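Local atomic coordinates of transmembrane oligosaccharyl transferase, putative (Archaeoglobus fulgidus, PDB entry 3VGP), a protein that is a putative transmembrane oligosaccharyl transferase of the AglB family, represented here by its C-terminal globular domain. Residues G61-D64 against A65-F69; N101-K104 against F105-I108; V132-R135 against L136-N140; V150-G154 against D155-F159. The protein carries 1 engineered substitution. All blocks are in the same frame, centred on the assembly; numbering follows the deposited sequence.

The four contacts follow one another in series along the chain, each a local contact within one continuous stretch. Contact 1 is the C-terminal part of helix 58-69, about 7 Å from the centre of the chain and buried. Contact 2 opens helix 105-111, contact 3 spans helix 132-138 and the residues just after it, and contact 4 is the hairpin of strands 147-153 and 156-161 at one side of the mixed sheet. Contacts 1, 2 and 3 pack on one another, their centres about 14 to 16 Å apart. Contact 4 touches neither contact 1 nor contact 2; contact 3, about 12 Å away between centres, links them to the hairpin.

Contact 1: residues G61-D64 against A65-F69; sequences GAVD and AAKFF
Val63 O receives the amide of Lys67 N at 2.9 Å, and the N-H...O angle of 168° marks a nearly straight bond. It is one of four i-to-i+4 bonds that join 61-64 to 65-69 within alpha helix 58-69. The base of the lysine side chain also lies against this oxygen, with Lys67 CG 3.2 Å and Lys67 CB 3.4 Å from Val63 O. The helical backbone places CB, whereas CG owes its closeness to a chi1 of -69°, which turns it back beside the donating backbone N and opposite the carbonyl carbon of its own residue. Side by side and pointing the same way, Val63 and Lys67 meet through Val63 CG1 and Lys67 CG at 4.0 Å. Beyond a bend at chi2 the lysine runs extended, and its NZ bonds to Ala112 O.

The other three bonds have similar lengths: Ala65 N to Gly61 O is 3.0 Å, Ala66 N to Ala62 O is 2.9 Å, and Phe68 N to Asp64 O is 3.0 Å. Ala65 and Ala66 bring only methyl groups to a buried side of the helix, where Trp38 touches both and Ile108 and Ile111 of helix 105-111 touch Ala66. The buried Asp64 carboxylate is satisfied outside the two segments: OD2 makes a salt bridge to Arg84 and a hydrogen bond with Tyr33, an environment that would be expected to favour its charged form. With chi1 at 175°, Phe68 sends its ring away from Asp64, while Phe68 CB stays 3.3 Å from Asp64 O.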
# COMPACT_ATOMS: atom_id res chain seq x y z
N GLY A 61 -9.10 -6.09 0.25
CA GLY A 61 -7.74 -5.60 0.33
C GLY A 61 -7.52 -4.41 -0.58
O GLY A 61 -6.79 -3.48 -0.23
N ALA A 62 -8.16 -4.44 -1.75
CA ALA A 62 -8.02 -3.35 -2.71
C ALA A 62 -8.69 -2.08 -2.17
O ALA A 62 -8.13 -0.99 -2.26
CB ALA A 62 -8.66 -3.75 -4.05
N VAL A 63 -9.88 -2.24 -1.61
CA VAL A 63 -10.59 -1.09 -1.06
C VAL A 63 -9.81 -0.53 0.11
O VAL A 63 -9.69 0.68 0.26
CB VAL A 63 -12.01 -1.47 -0.60
CG1 VAL A 63 -12.65 -0.30 0.12
CG2 VAL A 63 -12.84 -1.87 -1.82
N ASP A 64 -9.27 -1.41 0.96
CA ASP A 64 -8.47 -0.97 2.10
C ASP A 64 -7.31 -0.10 1.60
O ASP A 64 -7.09 1.01 2.09
CB ASP A 64 -7.85 -2.15 2.86
CG ASP A 64 -8.85 -2.92 3.70
OD1 ASP A 64 -9.97 -2.42 3.93
OD2 ASP A 64 -8.49 -4.03 4.16
N ALA A 65 -6.55 -0.63 0.65
CA ALA A 65 -5.40 0.09 0.13
C ALA A 65 -5.77 1.41 -0.55
O ALA A 65 -5.09 2.41 -0.37
CB ALA A 65 -4.61 -0.80 -0.83
N ALA A 66 -6.85 1.40 -1.32
CA ALA A 66 -7.28 2.61 -2.00
C ALA A 66 -7.72 3.69 -1.01
O ALA A 66 -7.35 4.86 -1.14
CB ALA A 66 -8.42 2.29 -2.98
N LYS A 67 -8.50 3.31 -0.00
CA LYS A 67 -8.95 4.27 1.00
C LYS A 67 -7.75 4.82 1.77
O LYS A 67 -7.71 6.00 2.13
CB LYS A 67 -9.92 3.61 1.98
CG LYS A 67 -11.28 3.24 1.38
CD LYS A 67 -12.12 4.47 1.07
CE LYS A 67 -13.53 4.06 0.64
NZ LYS A 67 -14.39 5.24 0.31
N PHE A 68 -6.79 3.95 2.03
CA PHE A 68 -5.59 4.33 2.76
C PHE A 68 -4.74 5.31 1.95
O PHE A 68 -4.38 6.38 2.43
CB PHE A 68 -4.77 3.08 3.09
CG PHE A 68 -3.44 3.36 3.74
CD1 PHE A 68 -3.32 3.40 5.12
CD2 PHE A 68 -2.32 3.60 2.96
CE1 PHE A 68 -2.09 3.66 5.71
CE2 PHE A 68 -1.08 3.86 3.54
CZ PHE A 68 -0.97 3.89 4.93
N PHE A 69 -4.43 4.93 0.71
CA PHE A 69 -3.60 5.76 -0.14
C PHE A 69 -4.21 7.11 -0.49
O PHE A 69 -3.50 8.11 -0.55
CB PHE A 69 -3.21 5.01 -1.42
CG PHE A 69 -2.18 3.91 -1.19
CD1 PHE A 69 -1.07 4.14 -0.38
CD2 PHE A 69 -2.31 2.67 -1.81
CE1 PHE A 69 -0.10 3.15 -0.18
CE2 PHE A 69 -1.36 1.67 -1.63
CZ PHE A 69 -0.25 1.91 -0.81

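Contact 2: residues N101-K104 against F105-I108; sequences NNTK and FPAI
A capping bond begins helix 105-111: Thr103 OG1 accepts the amide of Phe105 N at 3.0 Å, with an N-H...O angle of 161°. The link runs from a threonine oxygen to the amide two residues on, as in an ST turn. It depends on a chi1 of 176°, by which OG1 swings beside the carbonyl carbon and so faces the chain that follows. The hydroxyl serves twice, since it also bonds to Thr96 O; with a carbonyl as the acceptor there and an amide as the donor here, both its roles are used and its rotation is likely to be fixed.

Thr103 and Phe105 extend side by side in the same direction, and Thr103 OG1 lies 3.4 Å from Phe105 CB. The other branch of the threonine meets the proline ring of the first turn, with Thr103 CG2 3.5 Å from Pro106 CD and 3.9 Å from Pro106 CG. Pro106 has no N-H to offer, which suits a place at the start of a helix. One step further, a water bridges the backbones: it donates to Thr103 O at 2.9 Å and accepts from Ala107 N at 3.1 Å.

Lys104 points away from 105-108 with an extended chain, and its NZ forms a salt bridge with Glu94. The Phe105 ring leads away from 101-104 and meets Phe128 edge-to-face. An i-to-i+4 bond joins Ile108 N to Lys104 O at 3.0 Å, and that oxygen also has Ile108 CG1 resting 3.4 Å away.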
# COMPACT_ATOMS: atom_id res chain seq x y z
N ASN A 101 0.79 9.08 -17.96
CA ASN A 101 0.47 8.08 -18.98
C ASN A 101 0.87 6.66 -18.60
O ASN A 101 0.72 5.73 -19.39
CB ASN A 101 1.13 8.45 -20.31
CG ASN A 101 0.42 9.60 -21.00
OD1 ASN A 101 0.87 10.09 -22.04
ND2 ASN A 101 -0.70 10.03 -20.44
N ASN A 102 1.40 6.50 -17.39
CA ASN A 102 1.80 5.19 -16.88
C ASN A 102 1.61 5.22 -15.38
O ASN A 102 2.57 5.31 -14.61
CB ASN A 102 3.26 4.89 -17.22
CG ASN A 102 3.73 3.56 -16.66
OD1 ASN A 102 2.92 2.66 -16.43
ND2 ASN A 102 5.03 3.43 -16.44
N THR A 103 0.35 5.15 -14.97
CA THR A 103 0.02 5.21 -13.55
C THR A 103 -1.21 4.40 -13.18
O THR A 103 -2.15 4.25 -13.97
CB THR A 103 -0.23 6.67 -13.14
OG1 THR A 103 -0.66 6.71 -11.77
CG2 THR A 103 -1.32 7.29 -14.01
N LYS A 104 -1.20 3.88 -11.95
CA LYS A 104 -2.32 3.10 -11.44
C LYS A 104 -3.10 3.95 -10.44
O LYS A 104 -4.08 3.49 -9.87
CB LYS A 104 -1.80 1.83 -10.75
CG LYS A 104 -1.21 0.80 -11.70
CD LYS A 104 -0.59 -0.38 -10.96
CE LYS A 104 0.01 -1.37 -11.95
NZ LYS A 104 0.62 -2.55 -11.28
N PHE A 105 -2.66 5.19 -10.22
CA PHE A 105 -3.35 6.04 -9.27
C PHE A 105 -4.81 6.29 -9.66
O PHE A 105 -5.69 6.34 -8.81
CB PHE A 105 -2.61 7.36 -9.06
CG PHE A 105 -3.15 8.18 -7.92
CD1 PHE A 105 -3.84 9.36 -8.15
CD2 PHE A 105 -3.03 7.72 -6.61
CE1 PHE A 105 -4.40 10.08 -7.10
CE2 PHE A 105 -3.59 8.43 -5.55
CZ PHE A 105 -4.28 9.62 -5.80
N PRO A 106 -5.09 6.47 -10.97
CA PRO A 106 -6.50 6.70 -11.31
C PRO A 106 -7.35 5.48 -10.92
O PRO A 106 -8.48 5.63 -10.46
CB PRO A 106 -6.45 6.92 -12.82
CG PRO A 106 -5.12 7.62 -12.99
CD PRO A 106 -4.22 6.78 -12.11
N ALA A 107 -6.79 4.28 -11.09
CA ALA A 107 -7.50 3.06 -10.74
C ALA A 107 -7.72 3.03 -9.24
O ALA A 107 -8.80 2.65 -8.77
CB ALA A 107 -6.69 1.83 -11.18
N ILE A 108 -6.70 3.43 -8.49
CA ILE A 108 -6.81 3.46 -7.04
C ILE A 108 -7.93 4.43 -6.64
O ILE A 108 -8.76 4.11 -5.79
CB ILE A 108 -5.47 3.92 -6.40
CG1 ILE A 108 -4.44 2.79 -6.53
CG2 ILE A 108 -5.67 4.29 -4.95
CD1 ILE A 108 -3.02 3.17 -6.08
O HOH W 1 -4.91 3.68 -13.52

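Contact 3: residues V132-R135 against L136-N140; sequences VLYR and LHMEN
Met138, present as selenomethionine, lays its CB over one face of the Tyr134 ring, 3.6 Å from the centroid and 14° off the ring normal, a CH-pi contact. The two side chains cross at about a right angle. The bend at chi2 (-43°) puts SE at a slant to the ring, 5.5 Å from the Tyr134 ring centroid, an oblique Met-aromatic contact. Glu139 comes to the ring edge instead: its OE2 lies near the ring plane, 3.6 Å from Tyr134 CE2, with ring and carboxylate planes 59° apart. A water links the same two groups, 2.6 Å from Tyr134 OH and donating to Glu139 OE2.

The backbone beneath belongs to helix 132-138, with a wider pi-type turn at 136-138. Tyr134 O takes Met138 N at 2.8 Å and also Glu139 N, through a weak i-to-i+5 bond in keeping with the wider turn. A second water donates to Arg135 O and to Glu139 OE1, at 2.8 Å from each. Arg135 CG runs beside that carboxylate oxygen, yet the guanidinium turns away to bond to Lys72 O through NH2, while Glu139 OE1 gains a further partner in Asn143 ND2.

Val132 and Leu136, both buried, pack through Val132 CG1 and Leu136 CD1, and Leu136 reaches Phe68 of helix 58-69. The neighbouring His137 is held at both ring nitrogens, ND1 by Thr91 OG1 and NE2 by Asp93 OD1.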
# COMPACT_ATOMS: atom_id res chain seq x y z
N VAL A 132 -1.98 10.91 1.56
CA VAL A 132 -0.99 10.30 2.44
C VAL A 132 0.02 9.58 1.55
O VAL A 132 1.21 9.51 1.88
CB VAL A 132 -1.67 9.31 3.41
CG1 VAL A 132 -0.63 8.37 4.02
CG2 VAL A 132 -2.38 10.08 4.51
N LEU A 133 -0.44 9.06 0.41
CA LEU A 133 0.46 8.38 -0.52
C LEU A 133 1.57 9.34 -0.96
O LEU A 133 2.73 8.94 -1.09
CB LEU A 133 -0.30 7.86 -1.75
CG LEU A 133 0.53 7.28 -2.90
CD1 LEU A 133 1.53 6.23 -2.40
CD2 LEU A 133 -0.41 6.66 -3.92
N TYR A 134 1.21 10.60 -1.19
CA TYR A 134 2.21 11.58 -1.59
C TYR A 134 3.23 11.72 -0.46
O TYR A 134 4.44 11.69 -0.68
CB TYR A 134 1.57 12.95 -1.86
CG TYR A 134 2.59 14.04 -2.13
CD1 TYR A 134 3.00 14.34 -3.43
CD2 TYR A 134 3.18 14.73 -1.07
CE1 TYR A 134 3.97 15.31 -3.67
CE2 TYR A 134 4.16 15.71 -1.30
CZ TYR A 134 4.54 15.99 -2.60
OH TYR A 134 5.50 16.95 -2.83
N ARG A 135 2.73 11.88 0.76
CA ARG A 135 3.60 12.04 1.92
C ARG A 135 4.46 10.82 2.18
O ARG A 135 5.52 10.92 2.80
CB ARG A 135 2.77 12.40 3.15
CG ARG A 135 2.54 13.90 3.27
CD ARG A 135 1.41 14.21 4.22
NE ARG A 135 0.12 14.01 3.58
CZ ARG A 135 -1.04 14.04 4.22
NH1 ARG A 135 -1.07 14.27 5.52
NH2 ARG A 135 -2.17 13.85 3.55
N LEU A 136 4.02 9.65 1.71
CA LEU A 136 4.81 8.44 1.88
C LEU A 136 5.89 8.39 0.80
O LEU A 136 7.08 8.54 1.08
CB LEU A 136 3.94 7.18 1.77
CG LEU A 136 3.00 6.86 2.94
CD1 LEU A 136 2.01 5.79 2.54
CD2 LEU A 136 3.83 6.39 4.12
N HIS A 137 5.46 8.20 -0.44
CA HIS A 137 6.38 8.05 -1.55
C HIS A 137 7.20 9.27 -1.98
O HIS A 137 8.39 9.14 -2.28
CB HIS A 137 5.63 7.51 -2.77
CG HIS A 137 6.50 6.81 -3.76
ND1 HIS A 137 6.96 5.53 -3.57
CD2 HIS A 137 7.01 7.23 -4.94
CE1 HIS A 137 7.71 5.18 -4.60
NE2 HIS A 137 7.76 6.19 -5.45
N MSE A 138 6.57 10.43 -2.03
CA MSE A 138 7.28 11.64 -2.47
C MSE A 138 8.15 12.27 -1.39
O MSE A 138 9.15 12.91 -1.71
CB MSE A 138 6.29 12.70 -2.97
CG MSE A 138 5.26 12.22 -3.97
SE MSE A 138 5.91 11.06 -5.35
CE MSE A 138 4.78 9.58 -4.95
N GLU A 139 7.78 12.09 -0.12
CA GLU A 139 8.55 12.68 0.97
C GLU A 139 9.16 11.66 1.93
O GLU A 139 9.67 12.04 2.98
CB GLU A 139 7.66 13.62 1.79
CG GLU A 139 6.93 14.67 0.99
CD GLU A 139 6.23 15.69 1.86
OE1 GLU A 139 5.71 15.31 2.94
OE2 GLU A 139 6.20 16.88 1.48
N ASN A 140 9.12 10.39 1.56
CA ASN A 140 9.67 9.32 2.39
C ASN A 140 9.16 9.34 3.84
O ASN A 140 9.88 9.00 4.77
CB ASN A 140 11.20 9.35 2.38
CG ASN A 140 11.78 8.87 1.06
OD1 ASN A 140 11.16 8.10 0.33
ND2 ASN A 140 12.99 9.33 0.74
O HOH W 2 7.03 17.96 -0.95
O HOH W 3 5.89 13.05 4.60

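Contact 4: residues V150-G154 against D155-F159; sequences VKEFG and DVKIF
Phe153 and Ile158 meet slantwise on one face of a beta hairpin, Ile158 CD1 sitting in the plane of the aromatic ring at its edge, 3.9 Å from Phe153 CE2. Strands 150-153 and 156-159 run antiparallel at 167°. This face, which also bears Lys151 and Val156, packs on helix 6-20 through residues such as Ala11 and Met15.

On the other face Glu152 and Lys157, a non-hydrogen-bonded pair, lie side by side and point the same way. Glu152 OE2 comes 3.2 Å from Lys157 CE but 4.0 Å from Lys157 NZ, too far for a salt bridge; NZ bonds instead to His137 O of helix 132-138 and to Asn140 OD1 just after it.

Val150 and Ile158 cross nearly at a right angle. A chi1 of -65° for CG1 sets Val150 CG2 between its own backbone N and carbonyl carbon, 3.3 Å from Ile158 O. Both Val150 and Lys151 face Ile158, a classic beta bulge: Ile158 O accepts Val150 N at 2.9 Å and, weakly, Lys151 N at 3.4 Å.

The strands are joined by a type II' turn, in which Gly154 takes a positive phi. Phe153 N bonds to Val156 O at 2.9 Å, whereas the return bond, Val156 N to Phe153 O at 3.1 Å, arrives 55° out of the carbonyl plane.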
# COMPACT_ATOMS: atom_id res chain seq x y z
N VAL A 150 11.69 2.04 5.91
CA VAL A 150 12.68 1.09 6.41
C VAL A 150 13.46 0.32 5.36
O VAL A 150 14.51 -0.25 5.66
CB VAL A 150 12.05 0.07 7.38
CG1 VAL A 150 11.56 0.77 8.63
CG2 VAL A 150 10.92 -0.68 6.70
N LYS A 151 12.97 0.28 4.12
CA LYS A 151 13.67 -0.45 3.09
C LYS A 151 13.25 0.01 1.70
O LYS A 151 12.13 0.47 1.51
CB LYS A 151 13.40 -1.96 3.24
CG LYS A 151 14.54 -2.87 2.79
CD LYS A 151 15.73 -2.78 3.74
CE LYS A 151 16.89 -3.63 3.24
NZ LYS A 151 18.05 -3.62 4.17
N GLU A 152 14.16 -0.13 0.74
CA GLU A 152 13.89 0.27 -0.64
C GLU A 152 14.54 -0.71 -1.61
O GLU A 152 15.67 -1.14 -1.40
CB GLU A 152 14.43 1.67 -0.91
CG GLU A 152 13.62 2.79 -0.30
CD GLU A 152 14.11 4.16 -0.73
OE1 GLU A 152 15.24 4.53 -0.35
OE2 GLU A 152 13.37 4.85 -1.46
N PHE A 153 13.81 -1.04 -2.66
CA PHE A 153 14.29 -1.95 -3.70
C PHE A 153 13.91 -1.28 -5.00
O PHE A 153 12.78 -1.43 -5.47
CB PHE A 153 13.60 -3.31 -3.56
CG PHE A 153 13.96 -4.05 -2.30
CD1 PHE A 153 15.13 -4.81 -2.24
CD2 PHE A 153 13.15 -3.97 -1.18
CE1 PHE A 153 15.48 -5.48 -1.06
CE2 PHE A 153 13.49 -4.64 0.00
CZ PHE A 153 14.66 -5.39 0.06
N GLY A 154 14.84 -0.52 -5.58
CA GLY A 154 14.52 0.20 -6.79
C GLY A 154 13.64 1.34 -6.34
O GLY A 154 14.03 2.11 -5.46
N ASP A 155 12.44 1.46 -6.90
CA ASP A 155 11.53 2.52 -6.48
C ASP A 155 10.43 1.96 -5.58
O ASP A 155 9.48 2.67 -5.24
CB ASP A 155 10.92 3.25 -7.68
CG ASP A 155 10.22 2.31 -8.64
OD1 ASP A 155 10.93 1.60 -9.38
OD2 ASP A 155 8.97 2.29 -8.65
N VAL A 156 10.56 0.69 -5.21
CA VAL A 156 9.60 0.06 -4.32
C VAL A 156 10.04 0.45 -2.91
O VAL A 156 11.16 0.13 -2.50
CB VAL A 156 9.62 -1.48 -4.46
CG1 VAL A 156 8.57 -2.10 -3.54
CG2 VAL A 156 9.34 -1.88 -5.89
N LYS A 157 9.17 1.14 -2.18
CA LYS A 157 9.50 1.58 -0.83
C LYS A 157 8.67 0.85 0.22
O LYS A 157 7.45 0.74 0.08
CB LYS A 157 9.28 3.09 -0.69
CG LYS A 157 10.10 3.93 -1.66
CD LYS A 157 9.91 5.42 -1.43
CE LYS A 157 10.70 6.23 -2.46
NZ LYS A 157 10.60 7.69 -2.23
N ILE A 158 9.34 0.36 1.26
CA ILE A 158 8.66 -0.35 2.34
C ILE A 158 8.64 0.53 3.59
O ILE A 158 9.68 0.95 4.08
CB ILE A 158 9.36 -1.68 2.67
CG1 ILE A 158 9.34 -2.60 1.44
CG2 ILE A 158 8.66 -2.38 3.84
CD1 ILE A 158 10.07 -3.91 1.64
N PHE A 159 7.43 0.80 4.08
CA PHE A 159 7.24 1.63 5.27
C PHE A 159 6.73 0.75 6.40
O PHE A 159 5.89 -0.12 6.18
CB PHE A 159 6.22 2.73 4.99
CG PHE A 159 6.65 3.71 3.94
CD1 PHE A 159 7.33 4.87 4.30
CD2 PHE A 159 6.38 3.48 2.60
CE1 PHE A 159 7.74 5.78 3.33
CE2 PHE A 159 6.79 4.38 1.62
CZ PHE A 159 7.46 5.54 1.99